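Local coordinates for uncharacterized protein, DUF633, LMOf2365_1472 (Listeria monocytogenes str. 4b F2365, PDB 3GNL) that is uncharacterized but probably methylates N1 of adenine 22 in tRNA through a Rossmann-like methyltransferase domain, at residues Y18-K21 with N22-I25; I28-D31 with H32-L35; Q7-K10 with R11-K14; R133-S136 with E137-W141; L103-T106 with I107-G111. All coordinates share one frame; numbering follows the deposited sequence.

Overall arrangement
The five local contacts fall into two groups on the Rossmann-like domain, whose sheet has strand order 3-2-1-4-5-7-6. Interactions 3, 1 and 2 follow one another along helix 10-16, strand 23-28 and the start of helix 34-41. Interactions 2 and 3 have centres about 12 Å apart and meet where Leu8 CD2 packs on Tyr34 CB at 3.6 Å; interaction 1 touches interaction 2 through Ile19 CD1 on Leu35 CD2 (3.8 Å) and follows interaction 3 in the chain. Interactions 5 and 4, also about 12 Å between centres, pair helices 101-110 and 129-139 through a salt bridge of Arg105 with Glu134. No ligand site is identified; residues 28-31 lie at the end of the first strand, where related methyltransferases usually bind S-adenosylmethionine.

Interaction 1 (Y18-K21 with N22-I25); sequences YITK and NERI
Glu23 reaches back across the turn, and its OE2 takes the backbone NH groups of Thr20 and Lys21. The Thr20 N to Glu23 OE2 bond is 2.8 Å long and almost straight (174°), the donor standing well above the carboxylate plane. Lys21 N lies 3.0 Å from Glu23 OE2 in a more bent bond and approaches nearer that plane, on the anti side. Two main-chain donors on one oxygen tie the carboxylate to the loop that leads into the strand. Glu23 CG lies beside its own backbone N, with chi1 strained to -28°, and the straight chain beyond carries the acid under the turn. The aliphatic part of Lys21 crosses the same oxygen, CB being 3.7 Å from Glu23 OE2. Deeper in, Ile19 CG2 rests 3.9 Å from Glu23 OE1, while Ile19 CD1 meets Ile25 CD1 at 4.0 Å, the two side chains crossing at about a right angle. The second shell fixes the acid further: Lys120 forms a salt bridge with Glu23 OE2, and Thr93 OG1 is hydrogen-bonded to OE1, so both oxygens of this buried group are engaged, a setting that would favour its charged form. The loop thus delivers the chain from helix 10-16 into strand 23-28, with Ile25 packing on strand 45-52 and Ile19 on strand 120-125.

Interaction 2 (I28-D31 with H32-L35); sequences IGSD and HAYL
Two hydrogen bonds link Asp31 to the residues that follow it. The side-chain bond runs from His32 ND1, the donor, to Asp31 OD1, 2.9 Å long; the acceptor lies close to the imidazole plane and is approached nearly along its C-O direction, although carboxylate and ring are turned 54° apart. This bond limits rotation of the imidazole. In the backbone, Tyr34 N donates to Asp31 O (3.0 Å, 169°), closing a type I' turn in which His32 and Ala33 both have positive phi. A water extends the turn into the helix, donating to Asp31 O at 2.8 Å and accepting from Leu35 N at 2.7 Å. A further polar group, Ser30 OG, comes within 3.1 Å of Ala33 CA and is hydrogen-bonded to Asp27. Packing around the turn comes from Tyr34 and His32, both of segment 32-35: His32 CB sits over the centre of the Tyr34 ring, 3.5 Å above its plane, and Tyr34 OH lies over the imidazole near its rim. The turn carries strand 23-28 into helix 34-41, as after the first strand of Rossmann-like methyltransferases, with Ala33 against helix 55-67 and Leu35 against helix 10-16.

Interaction 3 (Q7-K10 with R11-K14); sequences QLSK and RLEK
Ser9 N-caps helix 10-16, where an extended lead-in at Leu8 and Ser9 gives way to helical backbone from Lys10 onward. The first turns close with Glu13 N bonded to Ser9 O at 2.8 Å and Lys14 N to Lys10 O at 2.9 Å. The Ser9 hydroxyl supplies the capping bond: Leu12 N donates to Ser9 OG at 3.0 Å and 165°. Chi1 of 67° sets OG between the backbone N and carbonyl carbon of Ser9, which directs it at the amide of Leu12, and Leu12 CB packs against it at 3.5 Å. A water bridges the same oxygen to Arg11 NH2, while Arg11 NH1 is held by Gln124; the guanidinium lies with one face over Leu12 CG. Leu8 folds back over the first turn, its CD1 3.8 Å from Leu12 O and close to Glu13 CA. Toward solvent, Lys10 and Glu13 run side by side in the same direction, Lys10 CD lying 3.8 Å from Glu13 OE1. Their charged ends stay 4.6 Å apart between Lys10 NZ and Glu13 OE1, beyond a salt bridge. Glu151 of strand 141-151 accepts from the amides of Lys10 and Arg11, adding negative charge at the helix start. Leu8 faces helix 34-41, while Lys14 lies along strands 141-151 and 154-163.

Interaction 4 (R133-S136 with E137-W141); sequences REWS and EQNNW
Trp135 and Trp141 meet where helix 129-139 ends in a Schellman motif and the chain turns into strand 141-151. The tight side is aromatic. Trp135 CH2 sits over one face of the Trp141 indole, 3.4 Å from Trp141 CD1, with the ring planes oblique at 39°. A first torsion of 179° in Trp135 swings its indole along the helix, under Asn139. There Asn139 CB makes a CH-pi contact over the six-membered ring, and Asn139 ND2 stands 3.1 Å above the indole plane. The same amide nitrogen donates to Trp135 O at 3.1 Å, with the oxygen in the amide plane; Asn139 N also bonds to Trp135 O, which thus has two donors from one residue. Asn140 has the positive phi of the motif, and Trp141 N returns to Ser136 O at 3.0 Å. Leu121 touches both indoles, and helix 101-110 covers Trp135.

The looser side carries Glu134, Glu137 and Gln138. Here Gln138 NE2 comes no nearer than 3.9 Å to Glu134 CG, and the polar ends turn elsewhere: Glu134 forms a salt bridge with Arg105, and Glu137 accepts from Trp170 N. Back on the buried side, Ser136 OG donates to Trp141 O at 2.7 Å, nearly in line with the carbonyl, while Trp170 NE1 is hydrogen-bonded to that hydroxyl.

Interaction 5 (L103-T106 with I107-G111); sequences LIRT and ILEEG
Residues 103-110 form regular alpha-helix, with four successive i to i+4 bonds from Ile107 N to Leu103 O at 2.9 Å through Glu110 N to Thr106 O at 2.8 Å. Arg105 and Glu109, one turn apart, form a salt bridge from Arg105 NE to Glu109 OE2 at 3.1 Å. The oxygen is met from above its carboxylate plane, and guanidinium and carboxylate are turned 61° to each other. Of the guanidinium nitrogens NE alone bonds to this acid, Arg105 NH2 being 3.9 Å from Glu109 OE2. A first torsion of -172° points the Arg105 chain away from its backbone N, and its straight run presents NE to the acid; NH1 is held by Glu134 and Gln131. On the buried face, Ile104 CG2 and Leu108 CD1 touch at 4.1 Å, their side chains parallel in direction. Nearer the surface, Leu103 CG meets Ile107 CD1 at 4.2 Å. Thr106 CG2 abuts Glu110 OE2 at 3.3 Å, while Thr106 OG1 is hydrogen-bonded to Thr102 O. Gly111 N still bonds to Ile107 O as the helix closes. Ile104 and Leu108 pack on strands 93-99 and 120-125, making this the crossover helix of a Rossmann-type beta-alpha-beta unit.

Interaction 1 (Y18-K21 with N22-I25)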
loop_
_atom_site.group_PDB
_atom_site.type_symbol
_atom_site.label_atom_id
_atom_site.label_comp_id
_atom_site.label_asym_id
_atom_site.label_seq_id
_atom_site.Cartn_x
_atom_site.Cartn_y
_atom_site.Cartn_z
ATOM N N TYR A 18 -7.502 4.598 9.031
ATOM C CA TYR A 18 -8.152 3.308 8.863
ATOM C C TYR A 18 -8.014 2.409 10.071
ATOM O O TYR A 18 -8.506 1.293 10.061
ATOM C CB TYR A 18 -7.655 2.623 7.597
ATOM C CG TYR A 18 -8.060 3.391 6.343
ATOM C CD1 TYR A 18 -9.414 3.500 5.972
ATOM C CD2 TYR A 18 -7.095 3.980 5.534
ATOM C CE1 TYR A 18 -9.795 4.203 4.815
ATOM C CE2 TYR A 18 -7.457 4.688 4.341
ATOM C CZ TYR A 18 -8.804 4.768 4.001
ATOM O OH TYR A 18 -9.178 5.457 2.853
ATOM N N ILE A 19 -7.372 2.920 11.125
ATOM C CA ILE A 19 -7.257 2.161 12.397
ATOM C C ILE A 19 -8.282 2.819 13.301
ATOM O O ILE A 19 -8.159 3.973 13.602
ATOM C CB ILE A 19 -5.850 2.341 13.014
ATOM C CG1 ILE A 19 -4.785 1.750 12.072
ATOM C CG2 ILE A 19 -5.771 1.677 14.400
ATOM C CD1 ILE A 19 -3.317 2.092 12.429
ATOM N N THR A 20 -9.331 2.086 13.700
ATOM C CA THR A 20 -10.498 2.749 14.283
ATOM C C THR A 20 -11.081 2.090 15.528
ATOM O O THR A 20 -11.878 2.708 16.233
ATOM C CB THR A 20 -11.670 2.846 13.213
ATOM O OG1 THR A 20 -11.990 1.531 12.757
ATOM C CG2 THR A 20 -11.261 3.727 12.036
ATOM N N LYS A 21 -10.729 0.849 15.769
ATOM C CA LYS A 21 -11.511 0.030 16.711
ATOM C C LYS A 21 -10.719 -0.375 17.950
ATOM O O LYS A 21 -10.885 -1.497 18.468
ATOM C CB LYS A 21 -12.025 -1.207 15.996
ATOM C CG LYS A 21 -12.956 -0.909 14.813
ATOM C CD LYS A 21 -12.894 -2.044 13.792
ATOM C CE LYS A 21 -13.360 -3.363 14.392
ATOM N NZ LYS A 21 -12.924 -4.517 13.577
ATOM N N ASN A 22 -9.838 0.514 18.410
ATOM C CA ASN A 22 -8.974 0.183 19.560
ATOM C C ASN A 22 -8.296 -1.201 19.328
ATOM O O ASN A 22 -8.358 -2.107 20.150
ATOM C CB ASN A 22 -9.797 0.223 20.869
ATOM C CG ASN A 22 -8.928 0.193 22.127
ATOM O OD1 ASN A 22 -9.158 -0.627 23.018
ATOM N ND2 ASN A 22 -7.944 1.097 22.215
ATOM N N GLU A 23 -7.627 -1.317 18.176
ATOM C CA GLU A 23 -7.056 -2.565 17.632
ATOM C C GLU A 23 -5.633 -2.892 18.118
ATOM O O GLU A 23 -4.911 -1.994 18.547
ATOM C CB GLU A 23 -7.038 -2.435 16.067
ATOM C CG GLU A 23 -8.179 -1.470 15.578
ATOM C CD GLU A 23 -8.276 -1.310 14.070
ATOM O OE1 GLU A 23 -7.331 -1.717 13.373
ATOM O OE2 GLU A 23 -9.290 -0.724 13.617
ATOM N N ARG A 24 -5.247 -4.162 18.047
ATOM C CA ARG A 24 -3.852 -4.582 18.210
ATOM C C ARG A 24 -3.209 -4.572 16.814
ATOM O O ARG A 24 -3.635 -5.322 15.900
ATOM C CB ARG A 24 -3.713 -5.952 18.893
ATOM C CG ARG A 24 -4.340 -5.933 20.288
ATOM C CD ARG A 24 -4.340 -7.331 20.905
ATOM N NE ARG A 24 -3.001 -7.857 21.151
ATOM C CZ ARG A 24 -2.196 -7.501 22.157
ATOM N NH1 ARG A 24 -2.571 -6.571 23.054
ATOM N NH2 ARG A 24 -0.998 -8.060 22.233
ATOM N N ILE A 25 -2.252 -3.678 16.635
ATOM C CA ILE A 25 -1.687 -3.469 15.269
ATOM C C ILE A 25 -0.230 -3.879 15.157
ATOM O O ILE A 25 0.507 -3.917 16.144
ATOM C CB ILE A 25 -1.844 -2.031 14.811
ATOM C CG1 ILE A 25 -0.846 -1.104 15.546
ATOM C CG2 ILE A 25 -3.332 -1.527 14.967
ATOM C CD1 ILE A 25 -0.851 0.354 15.056
#

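Interaction 2 (I28-D31 with H32-L35)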
loop_
_atom_site.group_PDB
_atom_site.type_symbol
_atom_site.label_atom_id
_atom_site.label_comp_id
_atom_site.label_asym_id
_atom_site.label_seq_id
_atom_site.Cartn_x
_atom_site.Cartn_y
_atom_site.Cartn_z
ATOM N N ILE A 28 4.787 -2.714 9.921
ATOM C CA ILE A 28 5.966 -3.356 9.357
ATOM C C ILE A 28 6.844 -2.352 8.645
ATOM O O ILE A 28 6.373 -1.673 7.716
ATOM C CB ILE A 28 5.525 -4.422 8.394
ATOM C CG1 ILE A 28 4.480 -5.309 9.072
ATOM C CG2 ILE A 28 6.752 -5.178 7.868
ATOM C CD1 ILE A 28 5.018 -6.145 10.352
ATOM N N GLY A 29 8.116 -2.267 9.004
ATOM C CA GLY A 29 8.943 -1.192 8.457
ATOM C C GLY A 29 8.454 0.168 8.891
ATOM O O GLY A 29 8.389 1.141 8.096
ATOM N N SER A 30 8.124 0.278 10.170
ATOM C CA SER A 30 7.505 1.503 10.691
ATOM C C SER A 30 8.403 2.716 10.516
ATOM O O SER A 30 9.625 2.656 10.774
ATOM C CB SER A 30 7.287 1.288 12.185
ATOM O OG SER A 30 6.526 2.351 12.713
ATOM N N ASP A 31 7.819 3.828 10.097
ATOM C CA ASP A 31 8.550 5.064 9.961
ATOM C C ASP A 31 8.715 5.699 11.341
ATOM O O ASP A 31 7.804 6.407 11.779
ATOM C CB ASP A 31 7.761 5.980 9.011
ATOM C CG ASP A 31 8.520 7.230 8.643
ATOM O OD1 ASP A 31 9.596 7.500 9.236
ATOM O OD2 ASP A 31 8.014 7.968 7.768
ATOM N N HIS A 32 9.846 5.462 12.028
ATOM C CA HIS A 32 10.085 5.985 13.384
ATOM C C HIS A 32 9.026 5.641 14.447
ATOM O O HIS A 32 9.033 6.235 15.529
ATOM C CB HIS A 32 10.319 7.482 13.379
ATOM C CG HIS A 32 11.560 7.912 12.642
ATOM N ND1 HIS A 32 11.684 7.817 11.274
ATOM C CD2 HIS A 32 12.708 8.469 13.089
ATOM C CE1 HIS A 32 12.877 8.273 10.908
ATOM N NE2 HIS A 32 13.508 8.690 11.990
ATOM N N ALA A 33 8.178 4.640 14.176
ATOM C CA ALA A 33 7.055 4.318 15.051
ATOM C C ALA A 33 6.122 5.526 15.204
ATOM O O ALA A 33 5.361 5.540 16.187
ATOM C CB ALA A 33 7.569 3.839 16.420
ATOM N N TYR A 34 6.169 6.504 14.298
ATOM C CA TYR A 34 5.286 7.673 14.422
ATOM C C TYR A 34 3.828 7.225 14.415
ATOM O O TYR A 34 3.015 7.682 15.271
ATOM C CB TYR A 34 5.458 8.668 13.266
ATOM C CG TYR A 34 6.756 9.412 13.194
ATOM C CD1 TYR A 34 7.381 9.875 14.341
ATOM C CD2 TYR A 34 7.341 9.670 11.961
ATOM C CE1 TYR A 34 8.588 10.596 14.261
ATOM C CE2 TYR A 34 8.561 10.369 11.872
ATOM C CZ TYR A 34 9.159 10.809 13.043
ATOM O OH TYR A 34 10.342 11.496 12.966
ATOM N N LEU A 35 3.479 6.373 13.453
ATOM C CA LEU A 35 2.092 5.918 13.339
ATOM C C LEU A 35 1.613 5.114 14.557
ATOM O O LEU A 35 0.547 5.429 15.103
ATOM C CB LEU A 35 1.868 5.240 11.974
ATOM C CG LEU A 35 0.491 4.622 11.736
ATOM C CD1 LEU A 35 0.149 4.619 10.231
ATOM C CD2 LEU A 35 0.315 3.261 12.322
HETATM O O HOH W 1 5.098 5.903 11.282
#

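Interaction 3 (Q7-K10 with R11-K14)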
loop_
_atom_site.group_PDB
_atom_site.type_symbol
_atom_site.label_atom_id
_atom_site.label_comp_id
_atom_site.label_asym_id
_atom_site.label_seq_id
_atom_site.Cartn_x
_atom_site.Cartn_y
_atom_site.Cartn_z
ATOM N N GLN A 7 3.232 16.236 14.283
ATOM C CA GLN A 7 2.086 15.877 13.458
ATOM C C GLN A 7 2.512 14.838 12.380
ATOM O O GLN A 7 3.618 14.909 11.848
ATOM C CB GLN A 7 1.555 17.173 12.833
ATOM C CG GLN A 7 0.568 17.061 11.688
ATOM C CD GLN A 7 0.201 18.434 11.138
ATOM O OE1 GLN A 7 0.242 19.427 11.864
ATOM N NE2 GLN A 7 -0.157 18.493 9.861
ATOM N N LEU A 8 1.648 13.866 12.077
ATOM C CA LEU A 8 1.977 12.905 11.014
ATOM C C LEU A 8 1.958 13.577 9.651
ATOM O O LEU A 8 1.234 14.567 9.440
ATOM C CB LEU A 8 0.961 11.758 10.966
ATOM C CG LEU A 8 0.930 10.752 12.110
ATOM C CD1 LEU A 8 -0.122 9.677 11.853
ATOM C CD2 LEU A 8 2.271 10.094 12.355
ATOM N N SER A 9 2.709 13.018 8.693
ATOM C CA SER A 9 2.529 13.395 7.300
ATOM C C SER A 9 1.084 13.092 6.856
ATOM O O SER A 9 0.412 12.250 7.471
ATOM C CB SER A 9 3.503 12.629 6.382
ATOM O OG SER A 9 3.190 11.246 6.360
ATOM N N LYS A 10 0.627 13.749 5.791
ATOM C CA LYS A 10 -0.725 13.493 5.281
ATOM C C LYS A 10 -0.851 12.037 4.857
ATOM O O LYS A 10 -1.900 11.416 5.007
ATOM C CB LYS A 10 -1.075 14.429 4.120
ATOM C CG LYS A 10 -1.167 15.863 4.548
ATOM C CD LYS A 10 -2.535 16.145 5.178
ATOM C CE LYS A 10 -2.796 17.659 5.258
ATOM N NZ LYS A 10 -2.142 18.200 6.481
ATOM N N ARG A 11 0.227 11.498 4.307
ATOM C CA ARG A 11 0.263 10.084 3.903
ATOM C C ARG A 11 0.035 9.170 5.111
ATOM O O ARG A 11 -0.817 8.247 5.073
ATOM C CB ARG A 11 1.607 9.776 3.214
ATOM C CG ARG A 11 1.787 8.331 2.768
ATOM C CD ARG A 11 3.173 8.143 2.176
ATOM N NE ARG A 11 4.192 8.357 3.198
ATOM C CZ ARG A 11 4.775 7.391 3.912
ATOM N NH1 ARG A 11 4.457 6.114 3.724
ATOM N NH2 ARG A 11 5.666 7.704 4.854
ATOM N N LEU A 12 0.820 9.372 6.164
ATOM C CA LEU A 12 0.677 8.508 7.334
ATOM C C LEU A 12 -0.587 8.774 8.108
ATOM O O LEU A 12 -1.124 7.841 8.687
ATOM C CB LEU A 12 1.921 8.554 8.237
ATOM C CG LEU A 12 3.149 7.887 7.612
ATOM C CD1 LEU A 12 4.343 8.198 8.551
ATOM C CD2 LEU A 12 2.981 6.389 7.375
ATOM N N GLU A 13 -1.091 10.005 8.070
ATOM C CA GLU A 13 -2.348 10.347 8.702
ATOM C C GLU A 13 -3.474 9.579 7.995
ATOM O O GLU A 13 -4.371 9.004 8.660
ATOM C CB GLU A 13 -2.591 11.844 8.610
ATOM C CG GLU A 13 -3.917 12.293 9.257
ATOM C CD GLU A 13 -4.058 13.798 9.285
ATOM O OE1 GLU A 13 -4.092 14.428 8.206
ATOM O OE2 GLU A 13 -4.107 14.368 10.393
ATOM N N LYS A 14 -3.393 9.503 6.671
ATOM C CA LYS A 14 -4.433 8.779 5.938
ATOM C C LYS A 14 -4.385 7.311 6.266
ATOM O O LYS A 14 -5.411 6.684 6.473
ATOM C CB LYS A 14 -4.396 9.080 4.410
ATOM C CG LYS A 14 -5.612 8.512 3.650
ATOM C CD LYS A 14 -6.905 9.163 4.189
ATOM C CE LYS A 14 -8.066 8.956 3.260
ATOM N NZ LYS A 14 -9.288 9.579 3.875
HETATM O O HOH W 2 5.720 10.456 5.871
HETATM O O HOH W 3 -4.302 12.791 5.268
#

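Interaction 4 (R133-S136 with E137-W141)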
loop_
_atom_site.group_PDB
_atom_site.type_symbol
_atom_site.label_atom_id
_atom_site.label_comp_id
_atom_site.label_asym_id
_atom_site.label_seq_id
_atom_site.Cartn_x
_atom_site.Cartn_y
_atom_site.Cartn_z
ATOM N N ARG A 133 -3.269 -5.746 -5.532
ATOM C CA ARG A 133 -4.643 -6.049 -5.902
ATOM C C ARG A 133 -4.723 -7.436 -6.501
ATOM O O ARG A 133 -5.711 -8.135 -6.250
ATOM C CB ARG A 133 -5.257 -4.930 -6.799
ATOM C CG ARG A 133 -5.094 -3.573 -6.131
ATOM C CD ARG A 133 -6.055 -2.579 -6.710
ATOM N NE ARG A 133 -5.786 -1.230 -6.252
ATOM C CZ ARG A 133 -4.954 -0.373 -6.838
ATOM N NH1 ARG A 133 -4.323 -0.692 -7.981
ATOM N NH2 ARG A 133 -4.768 0.834 -6.302
ATOM N N GLU A 134 -3.669 -7.872 -7.212
ATOM C CA GLU A 134 -3.595 -9.250 -7.696
ATOM C C GLU A 134 -3.491 -10.190 -6.529
ATOM O O GLU A 134 -4.204 -11.202 -6.520
ATOM C CB GLU A 134 -2.430 -9.471 -8.665
ATOM C CG GLU A 134 -2.555 -10.798 -9.360
ATOM C CD GLU A 134 -1.696 -10.876 -10.574
ATOM O OE1 GLU A 134 -0.485 -10.549 -10.483
ATOM O OE2 GLU A 134 -2.263 -11.250 -11.628
ATOM N N TRP A 135 -2.632 -9.863 -5.560
ATOM C CA TRP A 135 -2.509 -10.679 -4.362
ATOM C C TRP A 135 -3.871 -10.806 -3.698
ATOM O O TRP A 135 -4.235 -11.891 -3.225
ATOM C CB TRP A 135 -1.487 -10.031 -3.425
ATOM C CG TRP A 135 -1.314 -10.827 -2.120
ATOM C CD1 TRP A 135 -0.435 -11.826 -1.887
ATOM C CD2 TRP A 135 -2.068 -10.637 -0.928
ATOM N NE1 TRP A 135 -0.604 -12.299 -0.599
ATOM C CE2 TRP A 135 -1.624 -11.612 -0.001
ATOM C CE3 TRP A 135 -3.115 -9.781 -0.572
ATOM C CZ2 TRP A 135 -2.171 -11.716 1.307
ATOM C CZ3 TRP A 135 -3.655 -9.879 0.721
ATOM C CH2 TRP A 135 -3.166 -10.848 1.637
ATOM N N SER A 136 -4.623 -9.721 -3.615
ATOM C CA SER A 136 -5.935 -9.743 -2.970
ATOM C C SER A 136 -6.861 -10.755 -3.648
ATOM O O SER A 136 -7.547 -11.530 -2.975
ATOM C CB SER A 136 -6.494 -8.309 -2.964
ATOM O OG SER A 136 -7.837 -8.209 -3.376
ATOM N N GLU A 137 -6.853 -10.784 -4.973
ATOM C CA GLU A 137 -7.632 -11.750 -5.710
ATOM C C GLU A 137 -7.121 -13.176 -5.475
ATOM O O GLU A 137 -7.965 -14.054 -5.213
ATOM C CB GLU A 137 -7.508 -11.411 -7.202
ATOM C CG GLU A 137 -8.190 -12.397 -8.119
ATOM C CD GLU A 137 -8.267 -11.854 -9.522
ATOM O OE1 GLU A 137 -7.296 -12.129 -10.291
ATOM O OE2 GLU A 137 -9.284 -11.223 -9.891
ATOM N N GLN A 138 -5.813 -13.428 -5.568
ATOM C CA GLN A 138 -5.239 -14.790 -5.384
ATOM C C GLN A 138 -5.471 -15.335 -3.993
ATOM O O GLN A 138 -5.591 -16.546 -3.818
ATOM C CB GLN A 138 -3.751 -14.866 -5.678
ATOM C CG GLN A 138 -3.389 -14.759 -7.138
ATOM C CD GLN A 138 -1.900 -14.618 -7.324
ATOM O OE1 GLN A 138 -1.135 -14.598 -6.334
ATOM N NE2 GLN A 138 -1.455 -14.505 -8.579
ATOM N N ASN A 139 -5.541 -14.446 -3.007
ATOM C CA ASN A 139 -5.687 -14.927 -1.631
ATOM C C ASN A 139 -7.050 -14.645 -0.995
ATOM O O ASN A 139 -7.231 -14.848 0.205
ATOM C CB ASN A 139 -4.541 -14.365 -0.806
ATOM C CG ASN A 139 -3.215 -14.924 -1.244
ATOM O OD1 ASN A 139 -2.810 -15.981 -0.774
ATOM N ND2 ASN A 139 -2.513 -14.229 -2.172
ATOM N N ASN A 140 -8.022 -14.195 -1.787
ATOM C CA ASN A 140 -9.354 -13.867 -1.280
ATOM C C ASN A 140 -9.380 -12.916 -0.088
ATOM O O ASN A 140 -10.030 -13.175 0.929
ATOM C CB ASN A 140 -10.204 -15.132 -0.992
ATOM C CG ASN A 140 -10.618 -15.869 -2.277
ATOM O OD1 ASN A 140 -10.593 -15.312 -3.364
ATOM N ND2 ASN A 140 -11.009 -17.125 -2.140
ATOM N N TRP A 141 -8.685 -11.789 -0.249
ATOM C CA TRP A 141 -8.898 -10.626 0.595
ATOM C C TRP A 141 -9.674 -9.557 -0.162
ATOM O O TRP A 141 -9.236 -9.114 -1.258
ATOM C CB TRP A 141 -7.574 -10.035 1.101
ATOM C CG TRP A 141 -6.867 -10.906 2.135
ATOM C CD1 TRP A 141 -6.338 -12.118 1.944
ATOM C CD2 TRP A 141 -6.617 -10.562 3.512
ATOM N NE1 TRP A 141 -5.786 -12.606 3.128
ATOM C CE2 TRP A 141 -5.962 -11.658 4.097
ATOM C CE3 TRP A 141 -6.944 -9.461 4.307
ATOM C CZ2 TRP A 141 -5.563 -11.657 5.452
ATOM C CZ3 TRP A 141 -6.562 -9.469 5.671
ATOM C CH2 TRP A 141 -5.878 -10.559 6.211
#

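Interaction 5 (L103-T106 with I107-G111)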
loop_
_atom_site.group_PDB
_atom_site.type_symbol
_atom_site.label_atom_id
_atom_site.label_comp_id
_atom_site.label_asym_id
_atom_site.label_seq_id
_atom_site.Cartn_x
_atom_site.Cartn_y
_atom_site.Cartn_z
ATOM N N LEU A 103 7.665 -5.777 -3.016
ATOM C CA LEU A 103 8.269 -6.071 -1.702
ATOM C C LEU A 103 7.179 -6.388 -0.686
ATOM O O LEU A 103 7.325 -7.326 0.108
ATOM C CB LEU A 103 9.122 -4.916 -1.158
ATOM C CG LEU A 103 9.813 -5.179 0.210
ATOM C CD1 LEU A 103 10.500 -6.588 0.344
ATOM C CD2 LEU A 103 10.807 -4.083 0.561
ATOM N N ILE A 104 6.118 -5.583 -0.703
ATOM C CA ILE A 104 4.976 -5.809 0.181
ATOM C C ILE A 104 4.324 -7.138 -0.109
ATOM O O ILE A 104 3.996 -7.883 0.806
ATOM C CB ILE A 104 3.894 -4.665 0.114
ATOM C CG1 ILE A 104 4.484 -3.336 0.598
ATOM C CG2 ILE A 104 2.669 -5.036 0.971
ATOM C CD1 ILE A 104 3.556 -2.124 0.528
ATOM N N ARG A 105 4.155 -7.445 -1.390
ATOM C CA ARG A 105 3.566 -8.707 -1.785
ATOM C C ARG A 105 4.418 -9.844 -1.224
ATOM O O ARG A 105 3.864 -10.811 -0.663
ATOM C CB ARG A 105 3.465 -8.826 -3.323
ATOM C CG ARG A 105 2.665 -10.091 -3.732
ATOM C CD ARG A 105 2.280 -10.048 -5.220
ATOM N NE ARG A 105 1.452 -11.200 -5.564
ATOM C CZ ARG A 105 0.798 -11.363 -6.718
ATOM N NH1 ARG A 105 0.894 -10.465 -7.699
ATOM N NH2 ARG A 105 0.055 -12.456 -6.897
ATOM N N THR A 106 5.740 -9.738 -1.404
ATOM C CA THR A 106 6.716 -10.765 -0.933
ATOM C C THR A 106 6.581 -10.945 0.583
ATOM O O THR A 106 6.506 -12.081 1.071
ATOM C CB THR A 106 8.147 -10.408 -1.356
ATOM O OG1 THR A 106 8.189 -10.395 -2.791
ATOM C CG2 THR A 106 9.185 -11.431 -0.840
ATOM N N ILE A 107 6.464 -9.824 1.295
ATOM C CA ILE A 107 6.293 -9.843 2.748
ATOM C C ILE A 107 5.031 -10.614 3.123
ATOM O O ILE A 107 5.049 -11.429 4.068
ATOM C CB ILE A 107 6.288 -8.408 3.328
ATOM C CG1 ILE A 107 7.719 -7.872 3.318
ATOM C CG2 ILE A 107 5.687 -8.394 4.768
ATOM C CD1 ILE A 107 7.803 -6.416 3.638
ATOM N N LEU A 108 3.932 -10.346 2.431
ATOM C CA LEU A 108 2.656 -11.038 2.664
ATOM C C LEU A 108 2.683 -12.533 2.336
ATOM O O LEU A 108 2.086 -13.338 3.074
ATOM C CB LEU A 108 1.504 -10.370 1.896
ATOM C CG LEU A 108 1.161 -8.954 2.372
ATOM C CD1 LEU A 108 0.192 -8.299 1.395
ATOM C CD2 LEU A 108 0.542 -8.947 3.809
ATOM N N GLU A 109 3.360 -12.891 1.247
ATOM C CA GLU A 109 3.484 -14.295 0.839
ATOM C C GLU A 109 4.437 -15.078 1.743
ATOM O O GLU A 109 4.044 -16.117 2.283
ATOM C CB GLU A 109 3.860 -14.401 -0.643
ATOM C CG GLU A 109 2.769 -13.831 -1.550
ATOM C CD GLU A 109 3.158 -13.750 -3.026
ATOM O OE1 GLU A 109 4.375 -13.740 -3.329
ATOM O OE2 GLU A 109 2.223 -13.647 -3.863
ATOM N N GLU A 110 5.660 -14.596 1.948
ATOM C CA GLU A 110 6.596 -15.279 2.861
ATOM C C GLU A 110 6.053 -15.325 4.284
ATOM O O GLU A 110 6.306 -16.284 5.012
ATOM C CB GLU A 110 7.963 -14.619 2.859
ATOM C CG GLU A 110 8.701 -14.720 1.547
ATOM C CD GLU A 110 10.001 -13.949 1.540
ATOM O OE1 GLU A 110 10.321 -13.233 2.521
ATOM O OE2 GLU A 110 10.716 -14.044 0.528
ATOM N N GLY A 111 5.298 -14.307 4.678
ATOM C CA GLY A 111 4.777 -14.233 6.040
ATOM C C GLY A 111 3.353 -14.715 6.153
ATOM O O GLY A 111 2.631 -14.344 7.076
#